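Local coordinates for protein (S)-imine reductase (Streptomyces sp. GF3546, PDB 4OQY) that reduces imines to chiral amines as an S-selective imine reductase, probably with NADPH as the hydride donor, at residues V53-L57 with V80-L84; Y183-L187 with L200-T205; V241-L245 with P258-A262; I264-G268 with L281-L285. One frame throughout, in Å; residues are numbered along the deposited sequence.

Interaction 1 (V53-L57 with V80-L84); sequences VEDAL and VTGSL
Glu54 and Ser83 bring the two backbones closest, with their CA atoms 6.2 Å apart. Residues 53-57 form most of a short helix, while 80-84 is a loop with a 3-10 turn at 81-83, in which Ser83 N bonds to Val80 O and Leu84 N to Thr81 O. No hydrogen bond crosses between them, and the join is made by side chains. Val80 is the hub. With its CG1 anti to the carbonyl carbon (chi1 -64°), CG2 falls between the backbone N and the carbonyl carbon and lies 3.6 Å from Leu57 CD1 and 3.9 Å from Val53 CG1; the valines meet at roughly a right angle. CG1 faces Glu54, whose chain bends at chi2 (92°) and lays its aliphatic part and carboxylate against the turn, with OE2 3.4 Å from Val80 CG1 and CG 3.8 Å from Ser83 OG. These are van der Waals contacts. An alanine in place of Glu54 would probably leave Val80 CG1 without its cover and more open to water on this side. Leu57 sends a single methyl, CD1, into the turn, where it also touches Ser83 CB and, at 3.8 Å, Leu84 CD2. Leu84 starts out directed away from the helix and returns through that branch. The contact joins helix 53-58 of the Rossmann-type domain to the loop between helix 70-77 and strand 88-91, with Lys87 NZ to Leu57 O as a further tie. Around it, Val53 packs on Trp32 of strand 29-32 and Leu84 on Trp106 of helix 97-109.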
loop_
_atom_site.group_PDB
_atom_site.type_symbol
_atom_site.label_atom_id
_atom_site.label_comp_id
_atom_site.label_asym_id
_atom_site.label_seq_id
_atom_site.Cartn_x
_atom_site.Cartn_y
_atom_site.Cartn_z
ATOM N N VAL B 53 -40.586 -3.680 -9.134
ATOM C CA VAL B 53 -39.713 -4.470 -8.288
ATOM C C VAL B 53 -40.362 -5.787 -7.953
ATOM O O VAL B 53 -39.705 -6.832 -7.989
ATOM C CB VAL B 53 -39.352 -3.743 -6.974
ATOM C CG1 VAL B 53 -38.541 -4.658 -6.077
ATOM C CG2 VAL B 53 -38.544 -2.496 -7.286
ATOM N N GLU B 54 -41.652 -5.753 -7.639
ATOM C CA GLU B 54 -42.411 -6.974 -7.367
ATOM C C GLU B 54 -42.244 -8.021 -8.475
ATOM O O GLU B 54 -42.029 -9.208 -8.213
ATOM C CB GLU B 54 -43.904 -6.654 -7.234
ATOM C CG GLU B 54 -44.295 -5.928 -5.961
ATOM C CD GLU B 54 -44.288 -4.409 -6.081
ATOM O OE1 GLU B 54 -43.671 -3.860 -7.018
ATOM O OE2 GLU B 54 -44.912 -3.750 -5.204
ATOM N N ASP B 55 -42.401 -7.571 -9.709
ATOM C CA ASP B 55 -42.310 -8.479 -10.879
ATOM C C ASP B 55 -40.902 -9.048 -11.054
ATOM O O ASP B 55 -40.728 -10.223 -11.433
ATOM C CB ASP B 55 -42.779 -7.757 -12.148
ATOM C CG ASP B 55 -44.271 -7.462 -12.128
ATOM O OD1 ASP B 55 -45.037 -8.375 -11.779
ATOM O OD2 ASP B 55 -44.700 -6.308 -12.408
ATOM N N ALA B 56 -39.893 -8.223 -10.756
ATOM C CA ALA B 56 -38.499 -8.687 -10.734
ATOM C C ALA B 56 -38.296 -9.803 -9.705
ATOM O O ALA B 56 -37.628 -10.808 -9.962
ATOM C CB ALA B 56 -37.554 -7.515 -10.452
ATOM N N LEU B 57 -38.875 -9.605 -8.521
ATOM C CA LEU B 57 -38.722 -10.546 -7.447
ATOM C C LEU B 57 -39.467 -11.805 -7.717
ATOM O O LEU B 57 -38.949 -12.889 -7.460
ATOM C CB LEU B 57 -39.234 -9.965 -6.128
ATOM C CG LEU B 57 -38.406 -8.827 -5.571
ATOM C CD1 LEU B 57 -39.077 -8.291 -4.323
ATOM C CD2 LEU B 57 -36.995 -9.276 -5.256
ATOM N N VAL B 80 -41.702 -4.009 -0.482
ATOM C CA VAL B 80 -42.121 -5.204 -1.189
ATOM C C VAL B 80 -41.790 -6.460 -0.400
ATOM O O VAL B 80 -41.543 -7.518 -0.978
ATOM C CB VAL B 80 -41.482 -5.293 -2.594
ATOM C CG1 VAL B 80 -41.965 -4.149 -3.460
ATOM C CG2 VAL B 80 -39.961 -5.272 -2.524
ATOM N N THR B 81 -41.796 -6.379 0.921
ATOM C CA THR B 81 -41.399 -7.546 1.696
ATOM C C THR B 81 -42.343 -8.728 1.491
ATOM O O THR B 81 -41.921 -9.868 1.613
ATOM C CB THR B 81 -41.321 -7.249 3.209
ATOM O OG1 THR B 81 -42.551 -6.680 3.629
ATOM C CG2 THR B 81 -40.204 -6.288 3.533
ATOM N N GLY B 82 -43.607 -8.467 1.168
ATOM C CA GLY B 82 -44.543 -9.537 0.876
ATOM C C GLY B 82 -44.110 -10.356 -0.334
ATOM O O GLY B 82 -44.539 -11.491 -0.507
ATOM N N SER B 83 -43.255 -9.796 -1.175
ATOM C CA SER B 83 -42.768 -10.543 -2.323
ATOM C C SER B 83 -41.477 -11.314 -2.039
ATOM O O SER B 83 -40.944 -11.957 -2.954
ATOM C CB SER B 83 -42.562 -9.603 -3.506
ATOM O OG SER B 83 -43.796 -9.109 -3.997
ATOM N N LEU B 84 -40.963 -11.280 -0.808
ATOM C CA LEU B 84 -39.641 -11.886 -0.534
ATOM C C LEU B 84 -39.679 -13.370 -0.172
ATOM O O LEU B 84 -38.630 -14.015 -0.093
ATOM C CB LEU B 84 -38.875 -11.124 0.542
ATOM C CG LEU B 84 -38.527 -9.669 0.230
ATOM C CD1 LEU B 84 -37.773 -9.021 1.381
ATOM C CD2 LEU B 84 -37.703 -9.565 -1.028
#

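Interaction 2 (Y183-L187 with L200-T205); sequences YYQTL and LLPYAT
Tyr183 reaches across to Ala204, Leu201 and Thr205, its ring swung out with CG opposite the backbone N (chi1 175°). From CB, which points neither to nor from the facing helix, the side chain runs across the flank of that helix. CD1 comes first, at 3.9 Å from both Ala204 CB and Ala204 O, the oxygen lying at the ring edge in its plane. Next, CE1 approaches Ala204 CB to 3.7 Å, an oblique contact. CZ rests against Leu201 CD1, and the same methyl presses close on the hydroxyl, with OH 3.2 Å from Leu201 CD1. The OH also gives a weak hydrogen bond to Thr205 OG1 at 3.4 Å. Thr205 OG1 in turn donates to Leu201 O, from above the carbonyl plane, at 2.9 Å; that oxygen takes Thr205 N as well, so the hydroxyl that accepts the tyrosine's weak bond is itself tied to its own helix. A phenylalanine in place of Tyr183 would probably lose the weak bond to Thr205 and the close hydroxyl contact with Leu201. One turn on, Leu187 CD1 meets Leu201 CD1 at 3.8 Å, and Thr186 O is touched by Leu200 CD2 at 3.3 Å. Tyr203, on the same helix, bonds to Asp156 of the second subunit and meets Tyr168 of that subunit edge-to-face. The segment axes run 10.0 Å apart at 147°, nearly antiparallel. This is a helical hairpin, in which helix 197-207 folds back on the end of the long helix 163-192 within the helical C-terminal domain, related by family to that of 6-phosphogluconate dehydrogenase.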
loop_
_atom_site.group_PDB
_atom_site.type_symbol
_atom_site.label_atom_id
_atom_site.label_comp_id
_atom_site.label_asym_id
_atom_site.label_seq_id
_atom_site.Cartn_x
_atom_site.Cartn_y
_atom_site.Cartn_z
ATOM N N TYR B 183 0.135 6.612 -1.979
ATOM C CA TYR B 183 0.559 6.861 -3.355
ATOM C C TYR B 183 0.384 8.339 -3.671
ATOM O O TYR B 183 1.332 9.029 -4.017
ATOM C CB TYR B 183 -0.298 5.989 -4.239
ATOM C CG TYR B 183 -0.133 6.140 -5.703
ATOM C CD1 TYR B 183 0.889 5.480 -6.334
ATOM C CD2 TYR B 183 -1.032 6.881 -6.473
ATOM C CE1 TYR B 183 1.046 5.549 -7.698
ATOM C CE2 TYR B 183 -0.875 6.964 -7.859
ATOM C CZ TYR B 183 0.175 6.297 -8.447
ATOM O OH TYR B 183 0.396 6.339 -9.816
ATOM N N TYR B 184 -0.809 8.863 -3.428
ATOM C CA TYR B 184 -1.027 10.305 -3.572
ATOM C C TYR B 184 -0.131 11.195 -2.692
ATOM O O TYR B 184 0.285 12.272 -3.122
ATOM C CB TYR B 184 -2.499 10.654 -3.325
ATOM C CG TYR B 184 -3.434 10.069 -4.358
ATOM C CD1 TYR B 184 -3.040 9.904 -5.693
ATOM C CD2 TYR B 184 -4.713 9.712 -4.013
ATOM C CE1 TYR B 184 -3.904 9.351 -6.632
ATOM C CE2 TYR B 184 -5.576 9.182 -4.937
ATOM C CZ TYR B 184 -5.165 9.000 -6.239
ATOM O OH TYR B 184 -6.070 8.493 -7.127
ATOM N N GLN B 185 0.161 10.729 -1.478
ATOM C CA GLN B 185 1.002 11.442 -0.529
ATOM C C GLN B 185 2.386 11.632 -1.127
ATOM O O GLN B 185 2.978 12.687 -1.018
ATOM C CB GLN B 185 1.059 10.662 0.809
ATOM C CG GLN B 185 1.851 11.320 1.930
ATOM C CD GLN B 185 1.105 12.454 2.630
ATOM O OE1 GLN B 185 -0.093 12.379 2.861
ATOM N NE2 GLN B 185 1.829 13.508 2.953
ATOM N N THR B 186 2.883 10.594 -1.783
ATOM C CA THR B 186 4.167 10.634 -2.404
ATOM C C THR B 186 4.201 11.633 -3.568
ATOM O O THR B 186 5.209 12.311 -3.796
ATOM C CB THR B 186 4.471 9.201 -2.911
ATOM O OG1 THR B 186 4.957 8.399 -1.820
ATOM C CG2 THR B 186 5.423 9.207 -4.000
ATOM N N LEU B 187 3.102 11.715 -4.309
ATOM C CA LEU B 187 3.056 12.615 -5.453
ATOM C C LEU B 187 3.016 14.063 -4.943
ATOM O O LEU B 187 3.658 14.945 -5.504
ATOM C CB LEU B 187 1.868 12.283 -6.357
ATOM C CG LEU B 187 1.878 10.904 -7.051
ATOM C CD1 LEU B 187 0.610 10.728 -7.881
ATOM C CD2 LEU B 187 3.107 10.683 -7.927
ATOM N N LEU B 200 7.432 11.574 -11.402
ATOM C CA LEU B 200 7.456 10.649 -10.254
ATOM C C LEU B 200 6.512 9.450 -10.418
ATOM O O LEU B 200 6.735 8.393 -9.825
ATOM C CB LEU B 200 7.096 11.403 -8.971
ATOM C CG LEU B 200 7.302 10.689 -7.639
ATOM C CD1 LEU B 200 8.742 10.250 -7.418
ATOM C CD2 LEU B 200 6.874 11.636 -6.534
ATOM N N LEU B 201 5.467 9.620 -11.233
ATOM C CA LEU B 201 4.412 8.604 -11.388
ATOM C C LEU B 201 4.911 7.151 -11.591
ATOM O O LEU B 201 4.502 6.269 -10.846
ATOM C CB LEU B 201 3.432 8.989 -12.514
ATOM C CG LEU B 201 2.027 8.401 -12.360
ATOM C CD1 LEU B 201 1.278 9.059 -11.196
ATOM C CD2 LEU B 201 1.223 8.532 -13.646
ATOM N N PRO B 202 5.797 6.903 -12.581
ATOM C CA PRO B 202 6.300 5.538 -12.747
ATOM C C PRO B 202 7.008 4.996 -11.502
ATOM O O PRO B 202 6.839 3.832 -11.163
ATOM C CB PRO B 202 7.269 5.648 -13.936
ATOM C CG PRO B 202 7.589 7.098 -14.053
ATOM C CD PRO B 202 6.357 7.814 -13.595
ATOM N N TYR B 203 7.764 5.838 -10.806
ATOM C CA TYR B 203 8.408 5.409 -9.554
ATOM C C TYR B 203 7.402 5.054 -8.460
ATOM O O TYR B 203 7.496 3.985 -7.822
ATOM C CB TYR B 203 9.367 6.488 -9.050
ATOM C CG TYR B 203 10.581 6.626 -9.927
ATOM C CD1 TYR B 203 11.658 5.763 -9.782
ATOM C CD2 TYR B 203 10.645 7.596 -10.918
ATOM C CE1 TYR B 203 12.775 5.868 -10.586
ATOM C CE2 TYR B 203 11.761 7.709 -11.739
ATOM C CZ TYR B 203 12.821 6.836 -11.566
ATOM O OH TYR B 203 13.943 6.940 -12.341
ATOM N N ALA B 204 6.445 5.954 -8.237
ATOM C CA ALA B 204 5.406 5.727 -7.209
ATOM C C ALA B 204 4.645 4.425 -7.529
ATOM O O ALA B 204 4.287 3.660 -6.627
ATOM C CB ALA B 204 4.456 6.917 -7.126
ATOM N N THR B 205 4.464 4.160 -8.825
ATOM C CA THR B 205 3.753 2.981 -9.270
ATOM C C THR B 205 4.564 1.768 -8.902
ATOM O O THR B 205 4.035 0.852 -8.288
ATOM C CB THR B 205 3.484 3.016 -10.793
ATOM O OG1 THR B 205 2.629 4.120 -11.084
ATOM C CG2 THR B 205 2.811 1.740 -11.262
#

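Interaction 3 (V241-L245 with P258-A262); sequences VDHVL and PAAVA
Leu245 spreads its two methyls along the facing segment: CD1 lies at its start, 3.8 Å from Ala259 N and also touching Pro258 CB, while CD2 reaches Ala262 CB, one turn on, at 4.0 Å. The fork is aimed by a first torsion that sets CG opposite the backbone N (chi1 179°). One turn earlier, Val241 CG1 presses on the backbone itself, 3.6 Å from Ala262 CA, and meets Val261 CG1 obliquely at 3.9 Å. Val244 adds a looser touch on Pro258 CB. Every contact is a van der Waals one, and no hydrogen bond crosses. The closest CA atoms are those of Leu245 and Pro258, 5.4 Å apart. The segment axes pass 9.2 Å from each other at 156°, close to antiparallel. Beyond this shell the second subunit closes in, with its Trp177 against Val241, its Gln170 against Val244 and its Leu181 against Val261. A bound NADPH, not one assigned to this chain, lies about 10 Å from the Val244 side chain, too far for contact. The pair makes a helical hairpin, helix 234-251 running one way and helix 256-270 returning beside it, with the partner subunit packed against both.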
loop_
_atom_site.group_PDB
_atom_site.type_symbol
_atom_site.label_atom_id
_atom_site.label_comp_id
_atom_site.label_asym_id
_atom_site.label_seq_id
_atom_site.Cartn_x
_atom_site.Cartn_y
_atom_site.Cartn_z
ATOM N N VAL B 241 10.263 5.395 9.995
ATOM C CA VAL B 241 8.986 6.086 9.993
ATOM C C VAL B 241 9.127 7.537 10.486
ATOM O O VAL B 241 8.428 8.409 10.005
ATOM C CB VAL B 241 7.952 5.279 10.819
ATOM C CG1 VAL B 241 6.775 6.122 11.284
ATOM C CG2 VAL B 241 7.467 4.092 9.996
ATOM N N ASP B 242 9.995 7.781 11.468
ATOM C CA ASP B 242 10.261 9.148 11.935
ATOM C C ASP B 242 10.895 10.005 10.829
ATOM O O ASP B 242 10.533 11.172 10.649
ATOM C CB ASP B 242 11.155 9.125 13.166
ATOM C CG ASP B 242 10.994 10.361 14.024
ATOM O OD1 ASP B 242 9.850 10.729 14.401
ATOM O OD2 ASP B 242 12.029 10.984 14.330
ATOM N N HIS B 243 11.824 9.415 10.070
ATOM C CA HIS B 243 12.374 10.100 8.900
ATOM C C HIS B 243 11.283 10.424 7.862
ATOM O O HIS B 243 11.279 11.516 7.278
ATOM C CB HIS B 243 13.476 9.261 8.229
ATOM C CG HIS B 243 14.751 9.189 9.014
ATOM N ND1 HIS B 243 14.989 9.981 10.115
ATOM C CD2 HIS B 243 15.880 8.463 8.832
ATOM C CE1 HIS B 243 16.192 9.730 10.597
ATOM N NE2 HIS B 243 16.753 8.810 9.839
ATOM N N VAL B 244 10.389 9.466 7.615
ATOM C CA VAL B 244 9.233 9.690 6.742
ATOM C C VAL B 244 8.386 10.880 7.250
ATOM O O VAL B 244 8.077 11.802 6.515
ATOM C CB VAL B 244 8.367 8.410 6.603
ATOM C CG1 VAL B 244 7.029 8.725 5.941
ATOM C CG2 VAL B 244 9.098 7.332 5.789
ATOM N N LEU B 245 8.026 10.854 8.525
ATOM C CA LEU B 245 7.230 11.948 9.087
ATOM C C LEU B 245 7.917 13.321 8.882
ATOM O O LEU B 245 7.290 14.266 8.407
ATOM C CB LEU B 245 6.917 11.680 10.582
ATOM C CG LEU B 245 6.116 12.801 11.253
ATOM C CD1 LEU B 245 4.789 13.008 10.532
ATOM C CD2 LEU B 245 5.899 12.544 12.738
ATOM N N PRO B 258 1.142 10.302 7.357
ATOM C CA PRO B 258 2.365 9.869 8.041
ATOM C C PRO B 258 2.317 10.083 9.579
ATOM O O PRO B 258 2.965 9.349 10.305
ATOM C CB PRO B 258 3.465 10.712 7.413
ATOM C CG PRO B 258 2.786 11.817 6.689
ATOM C CD PRO B 258 1.371 11.405 6.413
ATOM N N ALA B 259 1.574 11.060 10.075
ATOM C CA ALA B 259 1.486 11.208 11.530
ATOM C C ALA B 259 0.778 10.016 12.142
ATOM O O ALA B 259 1.167 9.550 13.220
ATOM C CB ALA B 259 0.820 12.519 11.918
ATOM N N ALA B 260 -0.245 9.503 11.460
ATOM C CA ALA B 260 -0.981 8.349 11.956
ATOM C C ALA B 260 -0.117 7.111 11.962
ATOM O O ALA B 260 -0.163 6.322 12.886
ATOM C CB ALA B 260 -2.247 8.120 11.145
ATOM N N VAL B 261 0.685 6.921 10.905
ATOM C CA VAL B 261 1.625 5.836 10.905
ATOM C C VAL B 261 2.633 5.930 12.061
ATOM O O VAL B 261 2.929 4.948 12.728
ATOM C CB VAL B 261 2.369 5.795 9.539
ATOM C CG1 VAL B 261 3.499 4.796 9.585
ATOM C CG2 VAL B 261 1.372 5.505 8.430
ATOM N N ALA B 262 3.141 7.123 12.313
ATOM C CA ALA B 262 4.088 7.345 13.413
ATOM C C ALA B 262 3.469 7.077 14.784
ATOM O O ALA B 262 4.128 6.560 15.685
ATOM C CB ALA B 262 4.631 8.761 13.359
#

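Interaction 4 (I264-G268 with L281-L285); sequences IFKAG and LIEVL
Leu281 lies across Phe265 at about a right angle and sets its CD1 methyl over one face of the ring, a CH-pi contact 4.0 Å from the centroid and 22° off the ring normal. CD1 is nearest CZ, at 3.7 Å, so it sits toward the rim. Phe265 leaves its helix heading away from the other segment and comes back only through the ring, since CG stands opposite the carbonyl carbon (chi1 -82°). The side chains of Leu281 and Ile264 cross obliquely, with Leu281 CD2 4.1 Å from Ile264 CG2. Leu285 comes to the same isoleucine at about a right angle: its CD2 is 3.9 Å from Ile264 CG2 and almost as near to CG1 and CD1, so this single methyl is touched by three carbons of the isoleucine. Val284 splits its branches between two small residues, with CG1 on Ala267 CB at 3.8 Å and CG2 on Gly268 CA at 3.7 Å. Gly268 has no side chain to stand between the helices, and a CB there would probably crowd Leu281 CD2. The segment axes cross steeply, at 103° and 9.4 Å. The Phe265 side chain also packs on Leu234 and Val241 of helix 234-251. On the dimer side, Leu181 of the second subunit touches Ile264 and Leu281, and Leu285 makes backbone hydrogen bonds to that subunit. Since no hydrogen bond or charge pair joins the two segments, their hold on each other rests on the fit of methyls, a ring face and a bare glycine backbone, largely shielded from water.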
loop_
_atom_site.group_PDB
_atom_site.type_symbol
_atom_site.label_atom_id
_atom_site.label_comp_id
_atom_site.label_asym_id
_atom_site.label_seq_id
_atom_site.Cartn_x
_atom_site.Cartn_y
_atom_site.Cartn_z
ATOM N N ILE B 264 1.113 4.991 15.506
ATOM C CA ILE B 264 1.040 3.554 15.685
ATOM C C ILE B 264 2.404 2.957 16.068
ATOM O O ILE B 264 2.486 2.219 17.039
ATOM C CB ILE B 264 0.429 2.887 14.452
ATOM C CG1 ILE B 264 -1.054 3.301 14.357
ATOM C CG2 ILE B 264 0.587 1.375 14.526
ATOM C CD1 ILE B 264 -1.612 3.218 12.938
ATOM N N PHE B 265 3.462 3.256 15.313
ATOM C CA PHE B 265 4.810 2.865 15.732
ATOM C C PHE B 265 5.154 3.380 17.125
ATOM O O PHE B 265 5.702 2.649 17.934
ATOM C CB PHE B 265 5.849 3.339 14.744
ATOM C CG PHE B 265 5.979 2.413 13.566
ATOM C CD1 PHE B 265 5.062 2.460 12.531
ATOM C CD2 PHE B 265 6.972 1.453 13.535
ATOM C CE1 PHE B 265 5.177 1.596 11.425
ATOM C CE2 PHE B 265 7.088 0.592 12.437
ATOM C CZ PHE B 265 6.163 0.647 11.416
ATOM N N LYS B 266 4.829 4.630 17.409
ATOM C CA LYS B 266 5.051 5.160 18.775
ATOM C C LYS B 266 4.374 4.287 19.856
ATOM O O LYS B 266 4.976 3.985 20.897
ATOM C CB LYS B 266 4.586 6.623 18.849
ATOM C CG LYS B 266 4.697 7.263 20.220
ATOM C CD LYS B 266 4.202 8.698 20.307
ATOM C CE LYS B 266 2.724 8.796 19.979
ATOM N NZ LYS B 266 1.923 9.490 21.042
ATOM N N ALA B 267 3.133 3.875 19.639
ATOM C CA ALA B 267 2.449 3.101 20.666
ATOM C C ALA B 267 3.119 1.758 20.877
ATOM O O ALA B 267 3.181 1.262 21.975
ATOM C CB ALA B 267 0.979 2.927 20.317
ATOM N N GLY B 268 3.622 1.154 19.799
ATOM C CA GLY B 268 4.356 -0.098 19.948
ATOM C C GLY B 268 5.630 0.054 20.741
ATOM O O GLY B 268 5.918 -0.750 21.639
ATOM N N LEU B 281 2.983 -5.196 15.927
ATOM C CA LEU B 281 2.049 -4.112 15.666
ATOM C C LEU B 281 0.595 -4.583 15.575
ATOM O O LEU B 281 -0.309 -3.804 15.824
ATOM C CB LEU B 281 2.454 -3.320 14.418
ATOM C CG LEU B 281 3.717 -2.467 14.592
ATOM C CD1 LEU B 281 4.236 -1.964 13.254
ATOM C CD2 LEU B 281 3.461 -1.323 15.554
ATOM N N ILE B 282 0.378 -5.853 15.238
ATOM C CA ILE B 282 -0.970 -6.419 15.236
ATOM C C ILE B 282 -1.578 -6.291 16.638
ATOM O O ILE B 282 -2.737 -5.905 16.776
ATOM C CB ILE B 282 -0.979 -7.891 14.779
ATOM C CG1 ILE B 282 -0.465 -8.011 13.330
ATOM C CG2 ILE B 282 -2.384 -8.457 14.846
ATOM C CD1 ILE B 282 -0.139 -9.423 12.896
ATOM N N GLU B 283 -0.767 -6.543 17.664
ATOM C CA GLU B 283 -1.194 -6.375 19.083
ATOM C C GLU B 283 -1.569 -4.949 19.418
ATOM O O GLU B 283 -2.541 -4.700 20.124
ATOM C CB GLU B 283 -0.093 -6.765 20.075
ATOM C CG GLU B 283 0.501 -8.144 19.909
ATOM C CD GLU B 283 -0.561 -9.208 19.815
ATOM O OE1 GLU B 283 -1.431 -9.256 20.710
ATOM O OE2 GLU B 283 -0.524 -9.985 18.829
ATOM N N VAL B 284 -0.780 -4.008 18.935
ATOM C CA VAL B 284 -1.063 -2.607 19.131
ATOM C C VAL B 284 -2.398 -2.236 18.491
ATOM O O VAL B 284 -3.155 -1.445 19.027
ATOM C CB VAL B 284 0.041 -1.743 18.514
ATOM C CG1 VAL B 284 -0.271 -0.265 18.685
ATOM C CG2 VAL B 284 1.394 -2.108 19.112
ATOM N N LEU B 285 -2.681 -2.795 17.322
ATOM C CA LEU B 285 -3.880 -2.399 16.597
ATOM C C LEU B 285 -5.160 -3.085 17.055
ATOM O O LEU B 285 -6.236 -2.720 16.621
ATOM C CB LEU B 285 -3.674 -2.622 15.090
ATOM C CG LEU B 285 -2.583 -1.747 14.458
ATOM C CD1 LEU B 285 -2.312 -2.192 13.032
ATOM C CD2 LEU B 285 -2.917 -0.263 14.481
#

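Interaction 1 stands apart, in the nucleotide-binding domain, its centre about 49 Å from that of interaction 4 and still farther from that of interaction 3. The other three lie in the helical C-terminal domain and all border the second subunit. Interactions 3 and 4 share helix 256-270 and meet where Val241 packs on Phe265; interaction 2 joins interaction 3 through Gln185 and Pro258. Interactions 2 and 3 are near-antiparallel hairpins, whereas in interaction 4 the helices cross steeply. Interactions 1, 2 and 4 are mostly buried and interaction 3 partly so. Only interaction 2 has a hydrogen bond between its segments, a weak one, and only interaction 1 lays a carboxylate against a methyl.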